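Local coordinates for arginyl-tRNA synthetase, putative (Plasmodium falciparum, PDB 5JLD), which probably joins L-arginine to its cognate tRNA at the expense of ATP, as a monomeric class I aminoacyl-tRNA synthetase, at residues A[77-80]-A[81-84]; A[98-101]-A[102-105]; A[351-354]-A[355-359]. One frame throughout, in Å; residues are numbered along the deposited sequence.

Interaction 1: A[77-80]-A[81-84]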
loop_
_atom_site.group_PDB
_atom_site.type_symbol
_atom_site.label_atom_id
_atom_site.label_comp_id
_atom_site.label_asym_id
_atom_site.label_seq_id
_atom_site.Cartn_x
_atom_site.Cartn_y
_atom_site.Cartn_z
ATOM N N ILE A 77 -2.973 -37.044 -0.355
ATOM C CA ILE A 77 -3.038 -36.005 -1.384
ATOM C C ILE A 77 -2.937 -36.617 -2.787
ATOM O O ILE A 77 -2.035 -37.404 -3.070
ATOM C CB ILE A 77 -1.916 -34.969 -1.203
ATOM C CG1 ILE A 77 -2.186 -34.109 0.032
ATOM C CG2 ILE A 77 -1.764 -34.100 -2.457
ATOM C CD1 ILE A 77 -1.031 -33.206 0.422
ATOM N N ASN A 78 -3.867 -36.260 -3.662
ATOM C CA ASN A 78 -3.850 -36.741 -5.045
ATOM C C ASN A 78 -4.072 -35.582 -6.025
ATOM O O ASN A 78 -5.211 -35.208 -6.305
ATOM C CB ASN A 78 -4.917 -37.825 -5.239
ATOM C CG ASN A 78 -4.787 -38.554 -6.567
ATOM O OD1 ASN A 78 -3.687 -38.702 -7.106
ATOM N ND2 ASN A 78 -5.916 -39.021 -7.099
ATOM N N GLU A 79 -2.983 -34.996 -6.518
ATOM C CA GLU A 79 -3.076 -33.795 -7.350
ATOM C C GLU A 79 -2.127 -33.850 -8.540
ATOM O O GLU A 79 -0.905 -33.926 -8.371
ATOM C CB GLU A 79 -2.774 -32.523 -6.531
ATOM C CG GLU A 79 -3.645 -32.322 -5.301
ATOM C CD GLU A 79 -5.084 -32.041 -5.656
ATOM O OE1 GLU A 79 -5.330 -31.597 -6.793
ATOM O OE2 GLU A 79 -5.974 -32.288 -4.813
ATOM N N THR A 80 -2.682 -33.774 -9.743
ATOM C CA THR A 80 -1.844 -33.804 -10.932
ATOM C C THR A 80 -1.087 -32.492 -11.110
ATOM O O THR A 80 -0.116 -32.443 -11.856
ATOM C CB THR A 80 -2.655 -34.087 -12.214
ATOM O OG1 THR A 80 -3.627 -33.055 -12.412
ATOM C CG2 THR A 80 -3.360 -35.438 -12.119
ATOM N N ILE A 81 -1.514 -31.430 -10.428
ATOM C CA ILE A 81 -0.823 -30.144 -10.571
ATOM C C ILE A 81 0.485 -30.107 -9.791
ATOM O O ILE A 81 1.310 -29.210 -9.971
ATOM C CB ILE A 81 -1.707 -28.973 -10.129
ATOM C CG1 ILE A 81 -1.950 -29.020 -8.622
ATOM C CG2 ILE A 81 -3.030 -28.999 -10.895
ATOM C CD1 ILE A 81 -2.573 -27.759 -8.091
ATOM N N PHE A 82 0.670 -31.085 -8.915
ATOM C CA PHE A 82 1.931 -31.257 -8.213
ATOM C C PHE A 82 2.856 -32.143 -9.035
ATOM O O PHE A 82 2.559 -33.317 -9.254
ATOM C CB PHE A 82 1.708 -31.876 -6.833
ATOM C CG PHE A 82 0.977 -30.990 -5.887
ATOM C CD1 PHE A 82 1.011 -29.615 -6.045
ATOM C CD2 PHE A 82 0.246 -31.528 -4.840
ATOM C CE1 PHE A 82 0.326 -28.777 -5.167
ATOM C CE2 PHE A 82 -0.442 -30.707 -3.959
ATOM C CZ PHE A 82 -0.399 -29.321 -4.125
ATOM N N GLU A 83 3.964 -31.583 -9.500
ATOM C CA GLU A 83 4.963 -32.384 -10.205
ATOM C C GLU A 83 5.703 -33.260 -9.210
ATOM O O GLU A 83 6.147 -34.365 -9.527
ATOM C CB GLU A 83 5.946 -31.490 -10.955
ATOM C CG GLU A 83 7.247 -32.176 -11.370
ATOM C CD GLU A 83 8.304 -31.173 -11.771
ATOM O OE1 GLU A 83 8.123 -30.518 -12.823
ATOM O OE2 GLU A 83 9.302 -31.022 -11.030
ATOM N N GLU A 84 5.823 -32.753 -7.992
ATOM C CA GLU A 84 6.525 -33.454 -6.936
ATOM C C GLU A 84 5.975 -33.038 -5.576
ATOM O O GLU A 84 5.591 -31.886 -5.371
ATOM C CB GLU A 84 8.025 -33.175 -7.032
ATOM C CG GLU A 84 8.793 -33.333 -5.741
ATOM C CD GLU A 84 10.254 -32.958 -5.902
ATOM O OE1 GLU A 84 10.743 -32.995 -7.051
ATOM O OE2 GLU A 84 10.904 -32.599 -4.893
#
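A type I beta turn from Glu-79 to Phe-82 leads the chain into strand 82-86, an outermost strand of the antiparallel sheet in the N-terminal domain of this arginyl-tRNA synthetase. The turn is closed by the backbone N of Phe-82, which donates to O of Glu-79 at 3.3 Å with an N-H...O angle of 151°. Thr-80 and Ile-81 take the two corner positions. The side chains at the two ends of the turn, Glu-79 and Phe-82, run alongside each other and point the same way. CB of Glu-79 packs against CD2 of Phe-82 at 3.6 Å, and CG of Glu-79 lies 3.8 Å from CE2 of the same ring, which makes the aliphatic part of the acid the part that touches. Beyond CG the glutamate chain bends (chi2 -67°); its carboxylate plane stands 71° from the ring plane. Val-95 of the neighbouring strand also touches the buried Phe-82, whereas Ile-77 and Glu-79 reach helix 10-25 through Phe-18 and Ile-17. Further on, Glu-83 and Glu-84 both face Lys-96 in a classic beta bulge, where the strand turns a corner. Ile-77 and Phe-82 cross at about a right angle: CG2 of Ile-77 meets the ring edge in its plane, 3.9 Å from CE2 of Phe-82.

Interaction 2: A[98-101]-A[102-105]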
loop_
_atom_site.group_PDB
_atom_site.type_symbol
_atom_site.label_atom_id
_atom_site.label_comp_id
_atom_site.label_asym_id
_atom_site.label_seq_id
_atom_site.Cartn_x
_atom_site.Cartn_y
_atom_site.Cartn_z
ATOM N N SER A 98 3.536 -28.546 -11.421
ATOM C CA SER A 98 3.887 -29.117 -12.718
ATOM C C SER A 98 4.044 -28.050 -13.801
ATOM O O SER A 98 3.495 -26.946 -13.717
ATOM C CB SER A 98 2.827 -30.121 -13.161
ATOM O OG SER A 98 1.629 -29.427 -13.490
ATOM N N LYS A 99 4.820 -28.408 -14.811
ATOM C CA LYS A 99 5.024 -27.622 -16.014
ATOM C C LYS A 99 3.677 -27.313 -16.696
ATOM O O LYS A 99 3.430 -26.194 -17.173
ATOM C CB LYS A 99 5.979 -28.407 -16.942
ATOM C CG LYS A 99 6.016 -28.003 -18.401
ATOM C CD LYS A 99 6.896 -28.981 -19.198
ATOM C CE LYS A 99 7.058 -28.532 -20.642
ATOM N NZ LYS A 99 5.761 -28.513 -21.379
ATOM N N ASP A 100 2.786 -28.300 -16.712
ATOM C CA ASP A 100 1.510 -28.120 -17.394
ATOM C C ASP A 100 0.573 -27.198 -16.617
ATOM O O ASP A 100 -0.096 -26.352 -17.217
ATOM C CB ASP A 100 0.821 -29.457 -17.653
ATOM C CG ASP A 100 -0.450 -29.294 -18.472
ATOM O OD1 ASP A 100 -0.348 -29.048 -19.695
ATOM O OD2 ASP A 100 -1.550 -29.394 -17.889
ATOM N N TYR A 101 0.529 -27.337 -15.295
ATOM C CA TYR A 101 -0.271 -26.405 -14.512
ATOM C C TYR A 101 0.178 -24.960 -14.743
ATOM O O TYR A 101 -0.651 -24.058 -14.919
ATOM C CB TYR A 101 -0.221 -26.699 -13.008
ATOM C CG TYR A 101 -0.985 -25.618 -12.232
ATOM C CD1 TYR A 101 -2.373 -25.563 -12.260
ATOM C CD2 TYR A 101 -0.304 -24.631 -11.516
ATOM C CE1 TYR A 101 -3.076 -24.547 -11.565
ATOM C CE2 TYR A 101 -0.979 -23.644 -10.826
ATOM C CZ TYR A 101 -2.361 -23.595 -10.854
ATOM O OH TYR A 101 -2.998 -22.583 -10.158
ATOM N N ILE A 102 1.487 -24.741 -14.725
ATOM C CA ILE A 102 2.020 -23.394 -14.896
ATOM C C ILE A 102 1.707 -22.855 -16.301
ATOM O O ILE A 102 1.283 -21.702 -16.453
ATOM C CB ILE A 102 3.535 -23.362 -14.634
ATOM C CG1 ILE A 102 3.821 -23.782 -13.187
ATOM C CG2 ILE A 102 4.087 -21.980 -14.879
ATOM C CD1 ILE A 102 5.307 -23.827 -12.841
ATOM N N GLU A 103 1.878 -23.700 -17.316
ATOM C CA GLU A 103 1.603 -23.301 -18.701
ATOM C C GLU A 103 0.138 -22.946 -18.928
ATOM O O GLU A 103 -0.180 -21.892 -19.496
ATOM C CB GLU A 103 2.018 -24.416 -19.675
ATOM C CG GLU A 103 3.509 -24.512 -19.882
ATOM C CD GLU A 103 3.947 -25.791 -20.590
ATOM O OE1 GLU A 103 3.095 -26.661 -20.882
ATOM O OE2 GLU A 103 5.152 -25.913 -20.862
ATOM N N THR A 104 -0.748 -23.826 -18.478
ATOM C CA THR A 104 -2.190 -23.612 -18.594
ATOM C C THR A 104 -2.624 -22.344 -17.836
ATOM O O THR A 104 -3.474 -21.536 -18.321
ATOM C CB THR A 104 -2.974 -24.841 -18.051
ATOM O OG1 THR A 104 -2.569 -26.028 -18.752
ATOM C CG2 THR A 104 -4.481 -24.653 -18.223
ATOM N N SER A 105 -2.031 -22.153 -16.654
ATOM C CA SER A 105 -2.405 -20.998 -15.830
ATOM C C SER A 105 -1.972 -19.728 -16.565
ATOM O O SER A 105 -2.737 -18.783 -16.690
ATOM C CB SER A 105 -1.778 -21.081 -14.436
ATOM O OG SER A 105 -2.218 -22.233 -13.718
#
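Tyr-101 and Ser-105, one helical turn apart, meet with the serine hydroxyl over one face of the tyrosine ring. OG of Ser-105 lies 3.1 Å above that plane, displaced toward the rim, and is 3.2 Å from CZ of Tyr-101. The same OG donates to O of Tyr-101 at 2.7 Å, while the backbone N of Ser-105 reaches this carbonyl from the opposite face of its plane. OH of Tyr-101 is hydrogen-bonded to OE1 of Glu-8. Thr-104 repeats the double grip on O of Asp-100: with OG1 anti to its carbonyl carbon (chi1 -57°), OG1 of Thr-104 donates to O of Asp-100 at 2.9 Å, on the other side of the carbonyl plane from Thr-104 N. Lys-99 and Glu-103 cross obliquely. The lysine chain bends at its last torsion, bringing NZ of Lys-99 to the syn side of OE2 of Glu-103 in a 2.7 Å salt bridge, 17° out of the carboxylate plane. That OE2 also accepts from the backbone N of Leu-507, and Ile-102 packs on Ile-513 and Leu-520 of helix 510-520. At the start, OG of Ser-98 accepts from N of Tyr-101 at 3.0 Å, the capping bond of a serine N-cap opening helix 99-108.

Interaction 3: A[351-354]-A[355-359]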
loop_
_atom_site.group_PDB
_atom_site.type_symbol
_atom_site.label_atom_id
_atom_site.label_comp_id
_atom_site.label_asym_id
_atom_site.label_seq_id
_atom_site.Cartn_x
_atom_site.Cartn_y
_atom_site.Cartn_z
ATOM N N GLY A 351 4.093 5.984 15.975
ATOM C CA GLY A 351 3.836 6.453 17.328
ATOM C C GLY A 351 2.397 6.839 17.626
ATOM O O GLY A 351 2.039 7.101 18.777
ATOM N N GLN A 352 1.557 6.888 16.600
ATOM C CA GLN A 352 0.143 7.158 16.836
ATOM C C GLN A 352 -0.641 5.864 16.990
ATOM O O GLN A 352 -1.831 5.902 17.324
ATOM C CB GLN A 352 -0.452 7.997 15.708
ATOM C CG GLN A 352 0.146 9.386 15.597
ATOM C CD GLN A 352 -0.517 10.201 14.508
ATOM O OE1 GLN A 352 -1.706 10.508 14.587
ATOM N NE2 GLN A 352 0.247 10.546 13.477
ATOM N N LEU A 353 0.035 4.730 16.765
ATOM C CA LEU A 353 -0.611 3.401 16.787
ATOM C C LEU A 353 -1.585 3.197 17.944
ATOM O O LEU A 353 -2.770 2.945 17.730
ATOM C CB LEU A 353 0.451 2.289 16.840
ATOM C CG LEU A 353 -0.028 0.848 17.097
ATOM C CD1 LEU A 353 -1.140 0.395 16.119
ATOM C CD2 LEU A 353 1.166 -0.135 17.062
ATOM N N THR A 354 -1.061 3.310 19.162
ATOM C CA THR A 354 -1.837 3.140 20.379
ATOM C C THR A 354 -3.088 4.015 20.336
ATOM O O THR A 354 -4.222 3.524 20.529
ATOM C CB THR A 354 -0.980 3.486 21.620
ATOM O OG1 THR A 354 0.260 2.771 21.550
ATOM C CG2 THR A 354 -1.706 3.152 22.907
ATOM N N HIS A 355 -2.875 5.291 20.009
ATOM C CA HIS A 355 -3.975 6.244 19.883
ATOM C C HIS A 355 -5.065 5.640 19.017
ATOM O O HIS A 355 -6.212 5.499 19.470
ATOM C CB HIS A 355 -3.466 7.565 19.305
ATOM C CG HIS A 355 -4.547 8.519 18.920
ATOM N ND1 HIS A 355 -5.195 9.325 19.835
ATOM C CD2 HIS A 355 -5.094 8.798 17.713
ATOM C CE1 HIS A 355 -6.093 10.058 19.203
ATOM N NE2 HIS A 355 -6.046 9.765 17.916
ATOM N N PHE A 356 -4.705 5.174 17.815
ATOM C CA PHE A 356 -5.771 4.714 16.919
ATOM C C PHE A 356 -6.342 3.384 17.404
ATOM O O PHE A 356 -7.555 3.134 17.271
ATOM C CB PHE A 356 -5.300 4.639 15.455
ATOM C CG PHE A 356 -5.263 5.984 14.794
ATOM C CD1 PHE A 356 -6.451 6.596 14.375
ATOM C CD2 PHE A 356 -4.067 6.677 14.654
ATOM C CE1 PHE A 356 -6.442 7.866 13.797
ATOM C CE2 PHE A 356 -4.043 7.956 14.082
ATOM C CZ PHE A 356 -5.232 8.550 13.648
ATOM N N GLU A 357 -5.505 2.569 18.035
ATOM C CA GLU A 357 -6.010 1.322 18.582
ATOM C C GLU A 357 -7.030 1.680 19.663
ATOM O O GLU A 357 -8.114 1.077 19.733
ATOM C CB GLU A 357 -4.869 0.444 19.122
ATOM C CG GLU A 357 -4.114 -0.268 18.015
ATOM C CD GLU A 357 -3.228 -1.395 18.512
ATOM O OE1 GLU A 357 -2.470 -1.177 19.481
ATOM O OE2 GLU A 357 -3.301 -2.503 17.932
ATOM N N THR A 358 -6.722 2.722 20.434
ATOM C CA THR A 358 -7.653 3.131 21.494
ATOM C C THR A 358 -8.952 3.640 20.866
ATOM O O THR A 358 -10.034 3.473 21.427
ATOM C CB THR A 358 -7.082 4.223 22.417
ATOM O OG1 THR A 358 -5.803 3.825 22.929
ATOM C CG2 THR A 358 -8.030 4.472 23.587
ATOM N N ILE A 359 -8.852 4.238 19.683
ATOM C CA ILE A 359 -10.074 4.684 19.033
ATOM C C ILE A 359 -10.871 3.466 18.567
ATOM O O ILE A 359 -12.100 3.420 18.748
ATOM C CB ILE A 359 -9.776 5.644 17.867
ATOM C CG1 ILE A 359 -9.357 7.008 18.440
ATOM C CG2 ILE A 359 -11.017 5.815 16.960
ATOM C CD1 ILE A 359 -8.570 7.860 17.490
HETATM O O HOH W 1 -0.252 6.627 20.087
#
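Thr-358 gives O of Thr-354 two donors. Its backbone N lies 2.6 Å from O of Thr-354, and its hydroxyl OG1 donates to the same O of Thr-354 at 2.9 Å from above the carbonyl plane, 52° out of it. Just before it, N of Phe-356 donates to O of Gln-352 and N of Glu-357 to O of Leu-353. At the amino-terminal end of the helix a water bridges the chain: it donates to O of Gly-351 at 2.7 Å and accepts from N of His-355 at 2.9 Å, satisfying an amide that lies near O of Gln-352 at too poor an angle to bond. The 3-10 segment here runs on into helix 353-364, which connects strands 343-349 and 374-380 as a beta-alpha-beta unit of the parallel sheet in the class I catalytic domain. The polar ends of two side chains find partners outside the segments: NE2 of Gln-352 is hydrogen-bonded to OD2 of Asp-349, and NE2 of His-355 to OD2 of Asp-328 in helix 326-337. Gln-352 lies alongside Phe-356, its amide turned 42° from the ring, and OE1 of Gln-352 meets the ring edge 3.5 Å from CE2 of Phe-356. Leu-353 crosses Glu-357 at a slant. With Leu-353 CG anti to the backbone N (chi1 170°), CD1 of Leu-353 rests 3.6 Å from CG of Glu-357.

How the interactions relate
Interactions 1 and 2 lie next to each other, with centres 12 Å apart. O of Ile-81 is 2.7 Å from N of Ser-98, a probable hydrogen bond, and Ile-81 also packs on Tyr-101, so the turn within 77-84 and the helix start of 98-105 meet directly; both also touch helix 10-25. Interaction 3 stands apart, about 35 Å from either at the nearest atoms, in the catalytic domain. Interaction 1 is a surface contact, mostly apolar around one buried ring, with a single turn-closing bond. Interactions 2 and 3, both partly buried, share helical bonding and hydroxyls doubling on carbonyls, but a serine cap and a salt bridge distinguish interaction 2, whereas interaction 3 has a bridging water.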